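Local coordinates for protein cellulase CEL9M (Clostridium cellulolyticum, PDB 1IA6) that probably hydrolyses internal beta-1,4-glucosidic linkages in cellulose and related beta-glucans, as a metal-binding family 9 glycoside hydrolase, at residues S302-L307 and L413-G418; L10-I15 and I352-N357. All coordinates share one frame; numbering follows the deposited sequence.

Contact 1: S302-L307 and L413-G418; sequences SNWGVL and LDYNAG
The indole of Trp304 and the phenol ring of Tyr415 approach each other obliquely. One water joins the indole N-H to the hydroxyl, and a second joins the hydroxyl to the backbone N of Gly305. The second lies above a face of the indole, 3.6 Å from its plane and displaced toward the rim. The first sits at the indole edge, in plane. It accepts a hydrogen bond from Trp304 NE1 at 3.3 Å and is bonded to Tyr415 OH at 2.8 Å. The main partner of the N-H is Glu410 OE1, outside the two segments; the water is a longer second one. At the edge of the Tyr415 ring, in its plane, lies OD2 of Asp414, which pairs with Arg308.

Tyr415 OH lies 3.4 Å from Gly305 CA. Tyr415 OH is 3.5 Å from Trp304 CD1. The water over the indole face takes a hydrogen bond from Gly305 N at 2.9 Å and is bonded to Tyr415 OH at 3.0 Å. Two waters therefore grip the phenol oxygen. Chi1 of Trp304 (-154°) sets the direction of its side chain, and chi2 (-84°) turns CD1 and NE1 to the hydroxyl.

Gly305 is the N-cap of helix 306-323, and Tyr415 stands on the first turn of helix 413-429. The contact joins the starts of two helices of the (alpha/alpha)6 barrel of family 9 glycoside hydrolases, beside Glu410, a predicted active-site residue.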
# COMPACT_ATOMS: atom_id res chain seq x y z
N SER A 302 -0.55 13.98 -10.52
CA SER A 302 0.04 15.04 -9.71
C SER A 302 1.55 14.85 -9.70
O SER A 302 2.06 13.89 -10.28
CB SER A 302 -0.53 15.00 -8.29
OG SER A 302 -0.22 16.20 -7.58
N ASN A 303 2.27 15.75 -9.04
CA ASN A 303 3.73 15.69 -9.03
C ASN A 303 4.42 14.75 -8.05
O ASN A 303 5.52 14.27 -8.33
CB ASN A 303 4.31 17.10 -8.83
CG ASN A 303 3.95 17.68 -7.47
OD1 ASN A 303 2.78 17.93 -7.18
ND2 ASN A 303 4.96 17.90 -6.64
N TRP A 304 3.80 14.48 -6.91
CA TRP A 304 4.43 13.61 -5.92
C TRP A 304 3.94 12.17 -6.01
O TRP A 304 2.74 11.91 -5.92
CB TRP A 304 4.18 14.17 -4.51
CG TRP A 304 5.23 13.75 -3.53
CD1 TRP A 304 5.29 12.59 -2.82
CD2 TRP A 304 6.43 14.47 -3.21
NE1 TRP A 304 6.44 12.53 -2.08
CE2 TRP A 304 7.16 13.68 -2.30
CE3 TRP A 304 6.95 15.71 -3.60
CZ2 TRP A 304 8.39 14.09 -1.77
CZ3 TRP A 304 8.18 16.12 -3.08
CH2 TRP A 304 8.88 15.30 -2.18
N GLY A 305 4.88 11.25 -6.17
CA GLY A 305 4.53 9.84 -6.29
C GLY A 305 3.66 9.64 -7.51
O GLY A 305 2.63 8.97 -7.45
N VAL A 306 4.07 10.22 -8.63
CA VAL A 306 3.28 10.12 -9.85
C VAL A 306 3.06 8.69 -10.36
O VAL A 306 1.96 8.36 -10.80
CB VAL A 306 3.88 11.00 -10.99
CG1 VAL A 306 5.24 10.48 -11.40
CG2 VAL A 306 2.93 11.03 -12.17
N LEU A 307 4.09 7.85 -10.30
CA LEU A 307 3.94 6.47 -10.76
C LEU A 307 3.04 5.67 -9.83
O LEU A 307 2.35 4.74 -10.25
CB LEU A 307 5.31 5.79 -10.88
CG LEU A 307 6.25 6.46 -11.90
CD1 LEU A 307 7.57 5.72 -11.94
CD2 LEU A 307 5.59 6.45 -13.28
N LEU A 413 5.97 2.25 1.15
CA LEU A 413 5.08 1.10 1.20
C LEU A 413 3.87 1.27 0.29
O LEU A 413 3.55 0.38 -0.50
CB LEU A 413 4.57 0.88 2.63
CG LEU A 413 5.55 0.48 3.73
CD1 LEU A 413 4.79 0.31 5.05
CD2 LEU A 413 6.26 -0.81 3.35
N ASP A 414 3.20 2.41 0.39
CA ASP A 414 2.00 2.64 -0.42
C ASP A 414 2.28 2.70 -1.92
O ASP A 414 1.40 2.45 -2.73
CB ASP A 414 1.24 3.88 0.06
CG ASP A 414 1.90 5.19 -0.34
OD1 ASP A 414 2.98 5.51 0.19
OD2 ASP A 414 1.33 5.90 -1.20
N TYR A 415 3.52 3.03 -2.29
CA TYR A 415 3.89 3.09 -3.70
C TYR A 415 3.87 1.66 -4.26
O TYR A 415 3.24 1.38 -5.28
CB TYR A 415 5.31 3.64 -3.87
CG TYR A 415 5.47 5.14 -3.74
CD1 TYR A 415 4.56 5.91 -3.03
CD2 TYR A 415 6.59 5.77 -4.28
CE1 TYR A 415 4.75 7.29 -2.88
CE2 TYR A 415 6.79 7.14 -4.14
CZ TYR A 415 5.87 7.89 -3.43
OH TYR A 415 6.08 9.24 -3.28
N ASN A 416 4.59 0.77 -3.58
CA ASN A 416 4.67 -0.62 -4.03
C ASN A 416 3.41 -1.45 -3.88
O ASN A 416 3.22 -2.42 -4.62
CB ASN A 416 5.83 -1.33 -3.33
CG ASN A 416 7.12 -1.22 -4.11
OD1 ASN A 416 7.65 -0.12 -4.30
ND2 ASN A 416 7.63 -2.35 -4.59
N ALA A 417 2.54 -1.09 -2.94
CA ALA A 417 1.31 -1.86 -2.75
C ALA A 417 0.52 -1.96 -4.05
O ALA A 417 0.13 -3.05 -4.47
CB ALA A 417 0.46 -1.22 -1.65
N GLY A 418 0.30 -0.81 -4.69
CA GLY A 418 -0.45 -0.78 -5.93
C GLY A 418 0.30 -1.42 -7.09
O GLY A 418 -0.33 -1.94 -8.02
O HOH W 1 5.72 9.76 -0.54
O HOH W 2 7.62 11.06 -5.15

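Contact 2: L10-I15 and I352-N357; sequences LKDSII and IGYGSN
Asp12 and Tyr354 meet nearly at right angles. The carboxylate of Asp12 and the ring of Tyr354 have planes 78° apart. OD2 does the touching. Asp12 OD2 comes up to the ring edge, in the ring plane, 3.7 Å from Tyr354 CD2. It is equally close to the methylene, with Asp12 OD2 and Tyr354 CB also 3.7 Å apart. The carboxylate thus meets the root of the tyrosine side chain rather than its hydroxyl.

Both residues send their CB toward the opposite segment. Tyr354 has CG anti to the backbone N (chi1 173°), which carries the ring alongside helix 6-15. There it touches Thr8 and Ala9, and its OH is hydrogen-bonded to the backbone O of Asp5. The ring is therefore held at its far end as well as beside Asp12.

A water closes the polar side of the contact. It donates to Asp12 OD2 at 2.6 Å and to Gly353 O at 2.8 Å. Asp12 OD2 and Gly353 O are themselves 4.1 Å apart.

The two segments are linked by packing and this bridging water, without a direct polar bond. The water supplies protons to both acceptors, so it probably eases the repulsion between a carboxylate oxygen and a carbonyl oxygen, while the C-H of CD2 at the ring edge and the CB methylene face OD2.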
# COMPACT_ATOMS: atom_id res chain seq x y z
N LEU A 10 7.01 -8.77 -10.86
CA LEU A 10 6.13 -9.10 -9.74
C LEU A 10 6.96 -9.60 -8.56
O LEU A 10 6.79 -9.12 -7.44
CB LEU A 10 5.11 -10.17 -10.14
CG LEU A 10 4.19 -10.64 -9.02
CD1 LEU A 10 3.39 -9.45 -8.47
CD2 LEU A 10 3.25 -11.72 -9.54
N LYS A 11 7.84 -10.56 -8.81
CA LYS A 11 8.69 -11.12 -7.76
C LYS A 11 9.47 -10.01 -7.07
O LYS A 11 9.53 -9.95 -5.84
CB LYS A 11 9.68 -12.13 -8.33
CG LYS A 11 10.59 -12.73 -7.27
CD LYS A 11 11.69 -13.61 -7.86
CE LYS A 11 12.74 -12.79 -8.59
NZ LYS A 11 13.87 -13.63 -9.07
N ASP A 12 10.06 -9.12 -7.86
CA ASP A 12 10.84 -8.02 -7.30
C ASP A 12 9.99 -7.07 -6.46
O ASP A 12 10.41 -6.67 -5.39
CB ASP A 12 11.51 -7.20 -8.41
CG ASP A 12 12.62 -7.95 -9.12
OD1 ASP A 12 13.16 -8.93 -8.55
OD2 ASP A 12 12.97 -7.54 -10.24
N SER A 13 8.80 -6.73 -6.95
CA SER A 13 7.92 -5.80 -6.24
C SER A 13 7.49 -6.32 -4.87
O SER A 13 7.22 -5.54 -3.95
CB SER A 13 6.69 -5.46 -7.09
OG SER A 13 5.85 -6.59 -7.27
N ILE A 14 7.43 -7.64 -4.73
CA ILE A 14 7.06 -8.25 -3.45
C ILE A 14 8.28 -8.27 -2.53
O ILE A 14 8.18 -8.02 -1.34
CB ILE A 14 6.57 -9.69 -3.66
CG1 ILE A 14 5.29 -9.69 -4.50
CG2 ILE A 14 6.35 -10.37 -2.31
CD1 ILE A 14 4.89 -11.06 -5.01
N ILE A 15 9.44 -8.58 -3.11
CA ILE A 15 10.70 -8.63 -2.37
C ILE A 15 11.03 -7.29 -1.71
O ILE A 15 11.61 -7.26 -0.62
CB ILE A 15 11.85 -9.06 -3.30
CG1 ILE A 15 11.85 -10.58 -3.46
CG2 ILE A 15 13.19 -8.56 -2.76
CD1 ILE A 15 12.73 -11.08 -4.60
N ILE A 352 13.59 -0.27 -9.20
CA ILE A 352 15.01 -0.49 -8.92
C ILE A 352 15.37 -1.98 -8.97
O ILE A 352 14.63 -2.82 -8.48
CB ILE A 352 15.39 0.09 -7.54
CG1 ILE A 352 15.24 1.62 -7.57
CG2 ILE A 352 16.82 -0.30 -7.18
CD1 ILE A 352 15.48 2.28 -6.23
N GLY A 353 16.50 -2.29 -9.60
CA GLY A 353 16.94 -3.67 -9.68
C GLY A 353 16.31 -4.49 -10.79
O GLY A 353 16.60 -5.68 -10.94
N TYR A 354 15.43 -3.86 -11.56
CA TYR A 354 14.76 -4.53 -12.67
C TYR A 354 15.04 -3.77 -13.97
O TYR A 354 15.15 -2.55 -13.96
CB TYR A 354 13.25 -4.60 -12.42
CG TYR A 354 12.44 -5.12 -13.59
CD1 TYR A 354 12.16 -4.31 -14.70
CD2 TYR A 354 11.97 -6.43 -13.61
CE1 TYR A 354 11.44 -4.79 -15.78
CE2 TYR A 354 11.24 -6.93 -14.69
CZ TYR A 354 10.98 -6.10 -15.77
OH TYR A 354 10.27 -6.59 -16.84
N GLY A 355 15.15 -4.51 -15.07
CA GLY A 355 15.37 -3.86 -16.35
C GLY A 355 16.70 -3.15 -16.50
O GLY A 355 17.74 -3.66 -16.10
N SER A 356 16.68 -1.95 -17.07
CA SER A 356 17.93 -1.23 -17.27
C SER A 356 17.99 0.20 -16.76
O SER A 356 16.97 0.86 -16.57
CB SER A 356 18.31 -1.26 -18.75
OG SER A 356 17.29 -0.70 -19.56
N ASN A 357 19.22 0.66 -16.54
CA ASN A 357 19.52 2.01 -16.07
C ASN A 357 18.59 2.53 -14.99
O ASN A 357 18.07 3.63 -15.09
CB ASN A 357 19.52 2.97 -17.26
CG ASN A 357 20.36 4.20 -17.01
OD1 ASN A 357 21.44 4.11 -16.41
ND2 ASN A 357 19.90 5.35 -17.46
O HOH W 3 15.22 -8.02 -11.37

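The two contacts lie about 15 Å apart, centre to centre, and helices 6-15 and 413-429 bring them together. Asn416, in segment 413-418, probably donates a hydrogen bond to segment 10-15, with Asn416 ND2 3.3 Å from Ser13 O. Both contacts use water to join their segments. Their settings differ. Contact 1 is about 9 Å from the chain centre and adjoins the predicted active site: the side chains of Trp304 and Glu410 are about 3 Å apart. A bound sulfate, probably from the crystallisation liquor but perhaps marking a pocket, lies equally near Trp304. Contact 2 is about 17 Å from the chain centre. Gly353 is about 11 Å from the side chain of Asp401, also predicted active-site. The Tyr354 side chain is about 9 Å from the nickel ion.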